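Local coordinates for protein transcriptional regulator, LRP/AsnC family (Neisseria meningitidis, PDB 2P5V) that probably binds DNA sequence-specifically as a global regulator of transcription, and binds calcium ions, at residues L19-R24 / T151-L156; S65-L70 / F115-N120; Q71-V76 / D109-A114; R85-A90 / S132-Q137. All blocks are in the same frame, centred on the assembly; numbering follows the deposited sequence.

Contact 1. Residues L19-R24 / T151-L156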
loop_
_atom_site.group_PDB
_atom_site.type_symbol
_atom_site.label_atom_id
_atom_site.label_comp_id
_atom_site.label_asym_id
_atom_site.label_seq_id
_atom_site.Cartn_x
_atom_site.Cartn_y
_atom_site.Cartn_z
ATOM N N LEU G 19 17.400 11.868 -38.339
ATOM C CA LEU G 19 17.168 10.433 -38.524
ATOM C C LEU G 19 16.206 9.825 -37.492
ATOM O O LEU G 19 15.507 8.852 -37.795
ATOM C CB LEU G 19 18.499 9.672 -38.495
ATOM C CG LEU G 19 19.411 9.865 -39.706
ATOM C CD1 LEU G 19 20.760 9.206 -39.436
ATOM C CD2 LEU G 19 18.767 9.311 -40.980
ATOM N N GLN G 20 16.189 10.378 -36.278
ATOM C CA GLN G 20 15.265 9.911 -35.246
ATOM C C GLN G 20 13.818 10.120 -35.674
ATOM O O GLN G 20 12.963 9.278 -35.405
ATOM C CB GLN G 20 15.524 10.600 -33.904
ATOM C CG GLN G 20 16.616 9.933 -33.083
ATOM C CD GLN G 20 16.639 10.388 -31.641
ATOM O OE1 GLN G 20 16.743 9.568 -30.726
ATOM N NE2 GLN G 20 16.529 11.695 -31.425
ATOM N N GLU G 21 13.561 11.237 -36.349
ATOM C CA GLU G 21 12.233 11.555 -36.863
ATOM C C GLU G 21 11.946 10.924 -38.222
ATOM O O GLU G 21 10.820 10.519 -38.486
ATOM C CB GLU G 21 12.042 13.073 -36.933
ATOM C CG GLU G 21 11.852 13.718 -35.571
ATOM C CD GLU G 21 10.644 13.157 -34.830
ATOM O OE1 GLU G 21 9.516 13.251 -35.355
ATOM O OE2 GLU G 21 10.827 12.610 -33.724
ATOM N N ASN G 22 12.964 10.843 -39.076
ATOM C CA ASN G 22 12.813 10.339 -40.442
ATOM C C ASN G 22 13.903 9.315 -40.743
ATOM O O ASN G 22 14.909 9.622 -41.395
ATOM C CB ASN G 22 12.882 11.488 -41.460
ATOM C CG ASN G 22 12.138 12.732 -41.002
ATOM O OD1 ASN G 22 10.941 12.886 -41.252
ATOM N ND2 ASN G 22 12.855 13.633 -40.336
ATOM N N GLY G 23 13.694 8.099 -40.259
ATOM C CA GLY G 23 14.688 7.036 -40.359
ATOM C C GLY G 23 14.915 6.469 -41.750
ATOM O O GLY G 23 15.894 5.757 -41.965
ATOM N N ARG G 24 14.029 6.775 -42.697
ATOM C CA ARG G 24 14.155 6.246 -44.059
ATOM C C ARG G 24 14.580 7.291 -45.112
ATOM O O ARG G 24 14.169 7.215 -46.271
ATOM C CB ARG G 24 12.853 5.549 -44.473
ATOM C CG ARG G 24 13.086 4.308 -45.305
ATOM C CD ARG G 24 11.791 3.631 -45.654
ATOM N NE ARG G 24 11.993 2.232 -46.014
ATOM C CZ ARG G 24 12.390 1.796 -47.208
ATOM N NH1 ARG G 24 12.644 2.644 -48.198
ATOM N NH2 ARG G 24 12.536 0.497 -47.413
ATOM N N THR G 151 6.973 9.289 -28.180
ATOM C CA THR G 151 8.043 9.365 -29.168
ATOM C C THR G 151 9.219 8.453 -28.781
ATOM O O THR G 151 9.392 8.101 -27.623
ATOM C CB THR G 151 8.526 10.826 -29.393
ATOM O OG1 THR G 151 9.657 10.819 -30.273
ATOM C CG2 THR G 151 8.902 11.518 -28.074
ATOM N N THR G 152 9.999 8.064 -29.782
ATOM C CA THR G 152 11.206 7.258 -29.593
ATOM C C THR G 152 12.463 8.138 -29.605
ATOM O O THR G 152 13.561 7.674 -29.298
ATOM C CB THR G 152 11.338 6.203 -30.711
ATOM O OG1 THR G 152 11.270 6.847 -31.989
ATOM C CG2 THR G 152 10.228 5.179 -30.616
ATOM N N SER G 153 12.289 9.410 -29.944
ATOM C CA SER G 153 13.397 10.329 -30.079
ATOM C C SER G 153 13.933 10.753 -28.720
ATOM O O SER G 153 13.197 11.294 -27.885
ATOM C CB SER G 153 12.976 11.562 -30.873
ATOM O OG SER G 153 12.331 11.171 -32.063
ATOM N N LEU G 154 15.221 10.491 -28.512
ATOM C CA LEU G 154 15.919 10.903 -27.304
ATOM C C LEU G 154 16.241 12.382 -27.422
ATOM O O LEU G 154 16.431 12.884 -28.538
ATOM C CB LEU G 154 17.213 10.107 -27.126
ATOM C CG LEU G 154 17.082 8.623 -26.768
ATOM C CD1 LEU G 154 18.443 7.916 -26.874
ATOM C CD2 LEU G 154 16.505 8.469 -25.379
ATOM N N PRO G 155 16.304 13.084 -26.275
ATOM C CA PRO G 155 16.696 14.489 -26.254
ATOM C C PRO G 155 18.211 14.569 -26.375
ATOM O O PRO G 155 18.918 13.769 -25.756
ATOM C CB PRO G 155 16.230 14.956 -24.875
ATOM C CG PRO G 155 16.372 13.739 -24.018
ATOM C CD PRO G 155 16.043 12.569 -24.915
ATOM N N LEU G 156 18.709 15.499 -27.181
ATOM C CA LEU G 156 20.147 15.537 -27.479
ATOM C C LEU G 156 20.813 16.877 -27.165
ATOM O O LEU G 156 22.012 17.028 -27.378
ATOM C CB LEU G 156 20.401 15.138 -28.944
ATOM C CG LEU G 156 19.896 13.742 -29.345
ATOM C CD1 LEU G 156 20.260 13.396 -30.792
ATOM C CD2 LEU G 156 20.401 12.654 -28.387
HETATM O O HOH W 1 13.774 7.795 -32.768
HETATM O O HOH W 2 15.976 7.117 -30.350
HETATM O O HOH W 3 10.773 9.860 -33.428
#
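The flat carboxamide of Gln20 has Ser153 over one face, its CB 3.6 Å from Gln20 NE2, and CD1 of Leu156 on the opposite side, also near NE2. The amide edge is turned to the backbone of Leu154. This joins the end of helix 10-21, in the winged helix-turn-helix region, to the C-terminal tail that follows the last strand. Glutamine suits the place because its amide can donate and accept at once, matching the N-H and C=O of a single residue in a tail without regular structure. Leu154 N donates a hydrogen bond to Gln20 OE1 at 2.8 Å, tilted from the carbonyl plane; Gln20 NE2 returns a straighter bond to Leu154 O at 3.1 Å, in both the amide plane and the carbonyl plane, on a lone pair. Two such bonds fix the rotation of the amide, and the extended chain beyond CG (chi2 -166°) carries it clear of the helix. One water bridges Gln20 O to Ser153 OG. Leu154 also packs on Phe115 of the second subunit. The tail is shaped by an ST turn, in which Ser153 N donates to Thr151 OG1 at 3.0 Å.

Contact 2. Residues S65-L70 / F115-N120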
loop_
_atom_site.group_PDB
_atom_site.type_symbol
_atom_site.label_atom_id
_atom_site.label_comp_id
_atom_site.label_asym_id
_atom_site.label_seq_id
_atom_site.Cartn_x
_atom_site.Cartn_y
_atom_site.Cartn_z
ATOM N N SER G 65 -4.375 0.339 -35.987
ATOM C CA SER G 65 -4.487 -0.108 -37.366
ATOM C C SER G 65 -4.310 -1.620 -37.480
ATOM O O SER G 65 -4.829 -2.229 -38.406
ATOM C CB SER G 65 -3.481 0.623 -38.259
ATOM O OG SER G 65 -2.158 0.209 -37.978
ATOM N N VAL G 66 -3.596 -2.228 -36.532
ATOM C CA VAL G 66 -3.421 -3.685 -36.522
ATOM C C VAL G 66 -4.220 -4.341 -35.393
ATOM O O VAL G 66 -3.893 -5.444 -34.936
ATOM C CB VAL G 66 -1.927 -4.068 -36.443
ATOM C CG1 VAL G 66 -1.184 -3.516 -37.668
ATOM C CG2 VAL G 66 -1.301 -3.567 -35.143
ATOM N N ASN G 67 -5.266 -3.642 -34.951
ATOM C CA ASN G 67 -6.266 -4.182 -34.036
ATOM C C ASN G 67 -5.749 -4.411 -32.611
ATOM O O ASN G 67 -6.322 -5.199 -31.860
ATOM C CB ASN G 67 -6.879 -5.476 -34.620
ATOM C CG ASN G 67 -8.131 -5.928 -33.878
ATOM O OD1 ASN G 67 -8.900 -5.110 -33.372
ATOM N ND2 ASN G 67 -8.333 -7.243 -33.804
ATOM N N LEU G 68 -4.681 -3.717 -32.233
ATOM C CA LEU G 68 -4.135 -3.856 -30.883
ATOM C C LEU G 68 -4.639 -2.720 -29.987
ATOM O O LEU G 68 -3.898 -1.804 -29.634
ATOM C CB LEU G 68 -2.606 -3.905 -30.908
ATOM C CG LEU G 68 -1.976 -5.171 -31.477
ATOM C CD1 LEU G 68 -0.486 -4.930 -31.723
ATOM C CD2 LEU G 68 -2.206 -6.381 -30.557
ATOM N N GLY G 69 -5.909 -2.809 -29.611
ATOM C CA GLY G 69 -6.544 -1.790 -28.787
ATOM C C GLY G 69 -6.121 -1.741 -27.327
ATOM O O GLY G 69 -6.321 -0.732 -26.681
ATOM N N LEU G 70 -5.539 -2.821 -26.807
ATOM C CA LEU G 70 -5.206 -2.932 -25.381
ATOM C C LEU G 70 -3.696 -2.801 -25.168
ATOM O O LEU G 70 -2.935 -3.669 -25.578
ATOM C CB LEU G 70 -5.681 -4.290 -24.826
ATOM C CG LEU G 70 -6.456 -4.399 -23.504
ATOM C CD1 LEU G 70 -6.114 -5.716 -22.765
ATOM C CD2 LEU G 70 -6.232 -3.199 -22.603
ATOM N N PHE G 115 1.147 -5.377 -25.703
ATOM C CA PHE G 115 0.012 -5.045 -26.549
ATOM C C PHE G 115 -0.861 -6.249 -26.835
ATOM O O PHE G 115 -0.356 -7.346 -27.087
ATOM C CB PHE G 115 0.510 -4.463 -27.860
ATOM C CG PHE G 115 0.702 -2.981 -27.825
ATOM C CD1 PHE G 115 -0.362 -2.127 -28.082
ATOM C CD2 PHE G 115 1.943 -2.436 -27.550
ATOM C CE1 PHE G 115 -0.185 -0.749 -28.075
ATOM C CE2 PHE G 115 2.123 -1.055 -27.535
ATOM C CZ PHE G 115 1.055 -0.217 -27.806
ATOM N N PHE G 116 -2.175 -6.031 -26.805
ATOM C CA PHE G 116 -3.163 -7.087 -27.056
ATOM C C PHE G 116 -4.321 -6.515 -27.816
ATOM O O PHE G 116 -4.505 -5.294 -27.843
ATOM C CB PHE G 116 -3.646 -7.692 -25.736
ATOM C CG PHE G 116 -2.536 -8.231 -24.894
ATOM C CD1 PHE G 116 -2.162 -9.564 -24.985
ATOM C CD2 PHE G 116 -1.834 -7.395 -24.051
ATOM C CE1 PHE G 116 -1.111 -10.052 -24.225
ATOM C CE2 PHE G 116 -0.790 -7.873 -23.287
ATOM C CZ PHE G 116 -0.424 -9.204 -23.373
ATOM N N THR G 117 -5.086 -7.388 -28.460
ATOM C CA THR G 117 -6.279 -6.963 -29.191
ATOM C C THR G 117 -7.359 -6.504 -28.226
ATOM O O THR G 117 -8.018 -5.492 -28.456
ATOM C CB THR G 117 -6.865 -8.080 -30.065
ATOM O OG1 THR G 117 -7.196 -9.194 -29.237
ATOM C CG2 THR G 117 -5.874 -8.515 -31.143
ATOM N N ASP G 118 -7.528 -7.255 -27.143
ATOM C CA ASP G 118 -8.561 -6.971 -26.157
ATOM C C ASP G 118 -8.277 -7.720 -24.850
ATOM O O ASP G 118 -7.243 -8.386 -24.716
ATOM C CB ASP G 118 -9.937 -7.328 -26.734
ATOM C CG ASP G 118 -9.998 -8.754 -27.267
ATOM O OD1 ASP G 118 -9.402 -9.663 -26.655
ATOM O OD2 ASP G 118 -10.644 -8.958 -28.307
HETATM N N MSE G 119 -9.187 -7.587 -23.889
HETATM C CA MSE G 119 -9.012 -8.162 -22.552
HETATM C C MSE G 119 -8.973 -9.692 -22.540
HETATM O O MSE G 119 -8.300 -10.279 -21.697
HETATM C CB MSE G 119 -10.120 -7.669 -21.608
HETATM C CG MSE G 119 -9.894 -8.007 -20.144
HETATM SE SE MSE G 119 -8.179 -7.327 -19.483
HETATM C CE MSE G 119 -8.506 -5.399 -19.700
ATOM N N ASN G 120 -9.712 -10.332 -23.445
ATOM C CA ASN G 120 -9.682 -11.795 -23.567
ATOM C C ASN G 120 -8.303 -12.328 -23.897
ATOM O O ASN G 120 -7.864 -13.328 -23.330
ATOM C CB ASN G 120 -10.616 -12.274 -24.678
ATOM C CG ASN G 120 -12.006 -12.504 -24.203
ATOM O OD1 ASN G 120 -12.249 -12.597 -23.004
ATOM N ND2 ASN G 120 -12.945 -12.620 -25.139
HETATM O O HOH W 4 -8.439 -3.569 -30.624
#
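Leu70 lies against the turn that leads from Phe116 into helix 119-130. Its CB sits 3.4 Å from Phe116 O and 4.1 Å from Phe116 CB, its CG comes up to the carbonyl carbon of Asp118, and CD1 ends 3.5 Å from Asp118 O. The same CD1 touches CE of Met119, a selenomethionine, at 3.9 Å; that long, flexible chain, bent at both chi2 and chi3, folds back to meet the branched leucine tip. At the backbone, Leu70 and Phe116 form an antiparallel hydrogen-bonded pair: Leu70 N donates to Phe116 O at 2.9 Å and Phe116 N to Leu70 O at 2.8 Å. Gly69 faces Phe116 as well, which makes a classic beta bulge at the entry to the strand. Two residues before Gly69, Asn67 has a left-handed backbone, a conformation asparagine accepts readily. Its carbonyl O receives a CA-H contact from Thr117, and a water lies within hydrogen-bonding reach of both its OD1 and Thr117 O. Leu68 reaches Phe115 instead, its CD1 on CB of that residue, the two side chains crossing at about a right angle. Gly69 and Asn120 have been seen as calcium ligands in this protein, although neither holds the ion in this chain. Leu70 and Met119 pack on Phe143 of strand 136-150, and the Phe116 ring meets Phe122 and Phe125 of helix 119-130. Leu68 and Thr117 also pack on His158 of the second subunit.

Contact 3. Residues Q71-V76 / D109-A114. With CA (calcium ion), chain B.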
loop_
_atom_site.group_PDB
_atom_site.type_symbol
_atom_site.label_atom_id
_atom_site.label_comp_id
_atom_site.label_asym_id
_atom_site.label_seq_id
_atom_site.Cartn_x
_atom_site.Cartn_y
_atom_site.Cartn_z
ATOM N N GLN G 71 -3.276 -1.708 -24.537
ATOM C CA GLN G 71 -1.886 -1.511 -24.142
ATOM C C GLN G 71 -1.784 -1.627 -22.628
ATOM O O GLN G 71 -2.396 -0.848 -21.899
ATOM C CB GLN G 71 -1.377 -0.149 -24.590
ATOM C CG GLN G 71 0.080 0.101 -24.181
ATOM C CD GLN G 71 0.679 1.318 -24.838
ATOM O OE1 GLN G 71 -0.033 2.183 -25.364
ATOM N NE2 GLN G 71 1.994 1.401 -24.805
ATOM N N ALA G 72 -1.001 -2.602 -22.173
ATOM C CA ALA G 72 -0.873 -2.922 -20.751
ATOM C C ALA G 72 0.508 -2.577 -20.208
ATOM O O ALA G 72 1.525 -2.795 -20.876
ATOM C CB ALA G 72 -1.162 -4.406 -20.525
ATOM N N PHE G 73 0.528 -2.017 -18.999
ATOM C CA PHE G 73 1.738 -1.942 -18.194
ATOM C C PHE G 73 1.614 -2.985 -17.090
ATOM O O PHE G 73 0.736 -2.885 -16.237
ATOM C CB PHE G 73 1.892 -0.550 -17.611
ATOM C CG PHE G 73 2.320 0.466 -18.619
ATOM C CD1 PHE G 73 3.662 0.740 -18.810
ATOM C CD2 PHE G 73 1.387 1.117 -19.408
ATOM C CE1 PHE G 73 4.068 1.674 -19.753
ATOM C CE2 PHE G 73 1.785 2.051 -20.351
ATOM C CZ PHE G 73 3.123 2.332 -20.519
ATOM N N ILE G 74 2.460 -4.009 -17.132
ATOM C CA ILE G 74 2.356 -5.130 -16.191
ATOM C C ILE G 74 3.488 -5.066 -15.174
ATOM O O ILE G 74 4.661 -4.979 -15.534
ATOM C CB ILE G 74 2.386 -6.495 -16.905
ATOM C CG1 ILE G 74 1.366 -6.520 -18.051
ATOM C CG2 ILE G 74 2.111 -7.624 -15.912
ATOM C CD1 ILE G 74 1.517 -7.698 -19.004
ATOM N N ARG G 75 3.106 -5.071 -13.898
ATOM C CA ARG G 75 4.045 -5.066 -12.793
ATOM C C ARG G 75 4.217 -6.491 -12.267
ATOM O O ARG G 75 3.280 -7.077 -11.708
ATOM C CB ARG G 75 3.527 -4.173 -11.676
ATOM C CG ARG G 75 3.310 -2.708 -12.036
ATOM C CD ARG G 75 2.916 -1.960 -10.768
ATOM N NE ARG G 75 2.466 -0.584 -10.952
ATOM C CZ ARG G 75 2.095 0.227 -9.947
ATOM N NH1 ARG G 75 2.145 -0.185 -8.679
ATOM N NH2 ARG G 75 1.674 1.468 -10.197
ATOM N N VAL G 76 5.423 -7.029 -12.441
ATOM C CA VAL G 76 5.733 -8.415 -12.091
ATOM C C VAL G 76 6.656 -8.503 -10.878
ATOM O O VAL G 76 7.662 -7.780 -10.778
ATOM C CB VAL G 76 6.370 -9.182 -13.296
ATOM C CG1 VAL G 76 6.643 -10.652 -12.933
ATOM C CG2 VAL G 76 5.453 -9.098 -14.512
ATOM N N ASP G 109 9.380 -5.261 -9.217
ATOM C CA ASP G 109 10.637 -5.893 -9.643
ATOM C C ASP G 109 10.900 -5.708 -11.139
ATOM O O ASP G 109 12.008 -5.341 -11.544
ATOM C CB ASP G 109 10.639 -7.395 -9.322
ATOM C CG ASP G 109 10.404 -7.676 -7.857
ATOM O OD1 ASP G 109 10.454 -6.719 -7.062
ATOM O OD2 ASP G 109 10.150 -8.839 -7.491
ATOM N N TYR G 110 9.888 -6.020 -11.946
ATOM C CA TYR G 110 9.939 -5.838 -13.390
ATOM C C TYR G 110 8.703 -5.100 -13.888
ATOM O O TYR G 110 7.574 -5.427 -13.493
ATOM C CB TYR G 110 10.040 -7.183 -14.094
ATOM C CG TYR G 110 11.316 -7.925 -13.808
ATOM C CD1 TYR G 110 12.460 -7.682 -14.555
ATOM C CD2 TYR G 110 11.377 -8.874 -12.798
ATOM C CE1 TYR G 110 13.633 -8.352 -14.302
ATOM C CE2 TYR G 110 12.540 -9.554 -12.539
ATOM C CZ TYR G 110 13.671 -9.292 -13.295
ATOM O OH TYR G 110 14.831 -9.981 -13.042
ATOM N N LEU G 111 8.915 -4.098 -14.736
ATOM C CA LEU G 111 7.808 -3.441 -15.432
ATOM C C LEU G 111 7.804 -3.814 -16.906
ATOM O O LEU G 111 8.786 -3.594 -17.605
ATOM C CB LEU G 111 7.886 -1.939 -15.302
ATOM C CG LEU G 111 6.662 -1.237 -15.914
ATOM C CD1 LEU G 111 5.324 -1.592 -15.166
ATOM C CD2 LEU G 111 6.908 0.262 -15.951
ATOM N N LEU G 112 6.677 -4.360 -17.362
ATOM C CA LEU G 112 6.503 -4.826 -18.724
ATOM C C LEU G 112 5.489 -3.947 -19.448
ATOM O O LEU G 112 4.517 -3.486 -18.857
ATOM C CB LEU G 112 6.022 -6.273 -18.730
ATOM C CG LEU G 112 7.029 -7.369 -18.353
ATOM C CD1 LEU G 112 7.589 -7.170 -16.958
ATOM C CD2 LEU G 112 6.362 -8.729 -18.462
ATOM N N GLN G 113 5.724 -3.714 -20.733
ATOM C CA GLN G 113 4.792 -2.956 -21.562
ATOM C C GLN G 113 4.407 -3.887 -22.715
ATOM O O GLN G 113 5.279 -4.422 -23.402
ATOM C CB GLN G 113 5.445 -1.649 -22.042
ATOM C CG GLN G 113 4.462 -0.592 -22.577
ATOM C CD GLN G 113 5.119 0.756 -22.929
ATOM O OE1 GLN G 113 6.180 1.121 -22.405
ATOM N NE2 GLN G 113 4.475 1.499 -23.820
ATOM N N ALA G 114 3.105 -4.126 -22.884
ATOM C CA ALA G 114 2.622 -5.173 -23.796
ATOM C C ALA G 114 1.357 -4.769 -24.539
ATOM O O ALA G 114 0.583 -3.947 -24.061
ATOM C CB ALA G 114 2.374 -6.469 -23.036
HETATM CA CA CA B . 9.480 -5.906 -5.063
#
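Strands 70-78 and 110-116 are the two central strands of the ferredoxin-like alpha/beta fold of the Lrp/AsnC ligand-binding domain, and here they run antiparallel at 161°. Ala72 with Ala114, Ile74 with Leu112 and Val76 with Tyr110 are the hydrogen-bonded pairs, six bonds in all, the shortest from Ile74 N to Leu112 O at 2.7 Å. Side chains alternate. Ala72, Ile74, Val76, Tyr110, Leu112 and Ala114 point to the face covered by helices 84-94 and 119-130, where small and branched apolar groups fill the core: CB of Ile74 meets CB of Leu112 at 4.1 Å, and CG2 of Val76 meets CD1 of Leu112 at 3.8 Å. The other face, with Phe73, Arg75, Leu111 and Gln113, turns to the second subunit, whose Phe102 and Leu111 touch Phe73. There the extended chain of Gln113, its CG anti to the backbone N (chi1 -163°), lies alongside Phe73 and sets CG over one ring face, 4.0 Å from the centroid, a CH-pi contact that lets a polar residue use its aliphatic part. Arg75 likewise offers its CG to CD1 of Leu111. Just before strand 110-116, Asp109 receives a hydrogen bond from Ile78 N on OD2, while its OD1 binds calcium at 2.4 Å beside Glu107 O and Asp138 of the fifth subunit.

Contact 4. Residues R85-A90 / S132-Q137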
loop_
_atom_site.group_PDB
_atom_site.type_symbol
_atom_site.label_atom_id
_atom_site.label_comp_id
_atom_site.label_asym_id
_atom_site.label_seq_id
_atom_site.Cartn_x
_atom_site.Cartn_y
_atom_site.Cartn_z
ATOM N N ARG G 85 15.292 -14.801 -11.953
ATOM C CA ARG G 85 15.439 -13.572 -12.753
ATOM C C ARG G 85 15.927 -13.867 -14.173
ATOM O O ARG G 85 15.360 -13.382 -15.157
ATOM C CB ARG G 85 16.375 -12.578 -12.058
ATOM C CG ARG G 85 15.760 -11.972 -10.806
ATOM C CD ARG G 85 16.608 -10.874 -10.206
ATOM N NE ARG G 85 15.790 -10.052 -9.318
ATOM C CZ ARG G 85 15.317 -8.841 -9.603
ATOM N NH1 ARG G 85 15.592 -8.246 -10.763
ATOM N NH2 ARG G 85 14.569 -8.213 -8.705
ATOM N N GLU G 86 16.957 -14.695 -14.258
ATOM C CA GLU G 86 17.526 -15.117 -15.524
ATOM C C GLU G 86 16.501 -15.834 -16.407
ATOM O O GLU G 86 16.356 -15.503 -17.579
ATOM C CB GLU G 86 18.720 -16.031 -15.249
ATOM C CG GLU G 86 19.605 -16.299 -16.446
ATOM C CD GLU G 86 20.827 -17.117 -16.082
ATOM O OE1 GLU G 86 21.329 -16.984 -14.942
ATOM O OE2 GLU G 86 21.287 -17.893 -16.942
ATOM N N ASP G 87 15.794 -16.807 -15.836
ATOM C CA ASP G 87 14.780 -17.579 -16.573
ATOM C C ASP G 87 13.625 -16.724 -17.068
ATOM O O ASP G 87 13.055 -16.990 -18.133
ATOM C CB ASP G 87 14.208 -18.700 -15.696
ATOM C CG ASP G 87 15.213 -19.795 -15.417
ATOM O OD1 ASP G 87 16.247 -19.891 -16.121
ATOM O OD2 ASP G 87 14.963 -20.570 -14.473
ATOM N N PHE G 88 13.266 -15.717 -16.281
ATOM C CA PHE G 88 12.155 -14.840 -16.617
ATOM C C PHE G 88 12.546 -13.894 -17.746
ATOM O O PHE G 88 11.784 -13.699 -18.696
ATOM C CB PHE G 88 11.694 -14.045 -15.386
ATOM C CG PHE G 88 10.615 -13.043 -15.694
ATOM C CD1 PHE G 88 9.336 -13.469 -16.030
ATOM C CD2 PHE G 88 10.883 -11.680 -15.683
ATOM C CE1 PHE G 88 8.333 -12.558 -16.332
ATOM C CE2 PHE G 88 9.883 -10.757 -15.988
ATOM C CZ PHE G 88 8.604 -11.207 -16.316
ATOM N N ALA G 89 13.735 -13.305 -17.640
ATOM C CA ALA G 89 14.260 -12.469 -18.705
ATOM C C ALA G 89 14.303 -13.247 -20.030
ATOM O O ALA G 89 13.953 -12.710 -21.084
ATOM C CB ALA G 89 15.645 -11.940 -18.339
ATOM N N ALA G 90 14.709 -14.515 -19.969
ATOM C CA ALA G 90 14.810 -15.358 -21.163
ATOM C C ALA G 90 13.458 -15.565 -21.856
ATOM O O ALA G 90 13.357 -15.501 -23.091
ATOM C CB ALA G 90 15.423 -16.703 -20.799
ATOM N N SER G 132 1.871 -18.654 -14.994
ATOM C CA SER G 132 2.287 -20.050 -14.998
ATOM C C SER G 132 3.811 -20.215 -14.955
ATOM O O SER G 132 4.311 -21.303 -14.651
ATOM C CB SER G 132 1.745 -20.739 -16.251
ATOM O OG SER G 132 2.243 -20.107 -17.418
ATOM N N HIS G 133 4.534 -19.143 -15.265
ATOM C CA HIS G 133 5.989 -19.161 -15.304
ATOM C C HIS G 133 6.542 -19.351 -13.892
ATOM O O HIS G 133 6.179 -18.618 -12.968
ATOM C CB HIS G 133 6.517 -17.858 -15.922
ATOM C CG HIS G 133 7.963 -17.913 -16.328
ATOM N ND1 HIS G 133 8.988 -18.047 -15.417
ATOM C CD2 HIS G 133 8.554 -17.817 -17.544
ATOM C CE1 HIS G 133 10.146 -18.043 -16.052
ATOM N NE2 HIS G 133 9.911 -17.905 -17.345
ATOM N N HIS G 134 7.419 -20.343 -13.745
ATOM C CA HIS G 134 7.995 -20.731 -12.442
ATOM C C HIS G 134 8.741 -19.601 -11.734
ATOM O O HIS G 134 8.863 -19.610 -10.523
ATOM C CB HIS G 134 8.940 -21.928 -12.611
ATOM C CG HIS G 134 10.089 -21.677 -13.548
ATOM N ND1 HIS G 134 10.025 -21.951 -14.899
ATOM C CD2 HIS G 134 11.333 -21.185 -13.323
ATOM C CE1 HIS G 134 11.179 -21.641 -15.465
ATOM N NE2 HIS G 134 11.990 -21.175 -14.531
ATOM N N GLY G 135 9.253 -18.648 -12.506
ATOM C CA GLY G 135 9.934 -17.476 -11.964
ATOM C C GLY G 135 9.023 -16.379 -11.448
ATOM O O GLY G 135 9.485 -15.504 -10.712
ATOM N N VAL G 136 7.737 -16.426 -11.812
ATOM C CA VAL G 136 6.799 -15.346 -11.507
ATOM C C VAL G 136 5.982 -15.638 -10.251
ATOM O O VAL G 136 5.230 -16.602 -10.201
ATOM C CB VAL G 136 5.841 -15.061 -12.704
ATOM C CG1 VAL G 136 4.778 -14.020 -12.330
ATOM C CG2 VAL G 136 6.640 -14.598 -13.925
ATOM N N GLN G 137 6.136 -14.778 -9.246
ATOM C CA GLN G 137 5.405 -14.869 -7.986
ATOM C C GLN G 137 4.031 -14.233 -8.124
ATOM O O GLN G 137 3.045 -14.777 -7.638
ATOM C CB GLN G 137 6.184 -14.131 -6.909
ATOM C CG GLN G 137 5.608 -14.168 -5.515
ATOM C CD GLN G 137 6.254 -13.105 -4.635
ATOM O OE1 GLN G 137 7.338 -13.317 -4.080
ATOM N NE2 GLN G 137 5.599 -11.943 -4.522
#
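Two successive histidines, His133 and His134, reach the same residue, Asp87, one at its backbone and the other at its carboxylate. They belong to the type I beta turn from His133 to Val136 that opens the last strand of the ferredoxin-like domain, and they meet helix 84-94 there. His134 NE2 donates to Asp87 OD2 at 3.0 Å; the carboxylate lies at the edge of the imidazole, yet its oxygen is met from above its own plane, the two planes being 73° apart. The negative charge would probably favour a protonated His134. His134 reaches it with CG set between its backbone N and carbonyl carbon (chi1 59°). His133 makes a weak bond from NE2 to Asp87 O at 3.4 Å, its stronger partner being Ser91 OG. The other ring nitrogen, ND1, accepts from Gly135 N at 3.0 Å, an in-plane bond that fixes the ring's rotation; with no side chain, Gly135 leaves this ring room. Phe88 offers its edge to the face of His133, T-shaped, with centroids 5.9 Å apart. Lys80 of the fourth subunit binds the carbonyl oxygens of His133 and Val136. Branched Val136 meets the phenyl ring obliquely, CG2 lying 3.6 Å from CE1 of Phe88.

In the fold
Contact 3 is the buried core, a ladder of backbone bonds with apolar side chains; contacts 2 and 4 are partly buried and finish the same sheet at different places. Contact 2 continues strands 70-78 and 110-116 into a bulge, with Phe115 packing on Gln71 of contact 3. Contact 4 joins helix 84-94 to the turn that opens strand 136-150, where Phe88 meets Tyr110 and Val76, and relies on histidine and carboxylate groups nearer solvent. Contact 1 stands apart, its centre about 24 Å from that of contact 3, tying the winged helix-turn-helix part, probably DNA-binding, to the tail through an amide and waters. All four reach the second subunit, contact 4 through a single residue.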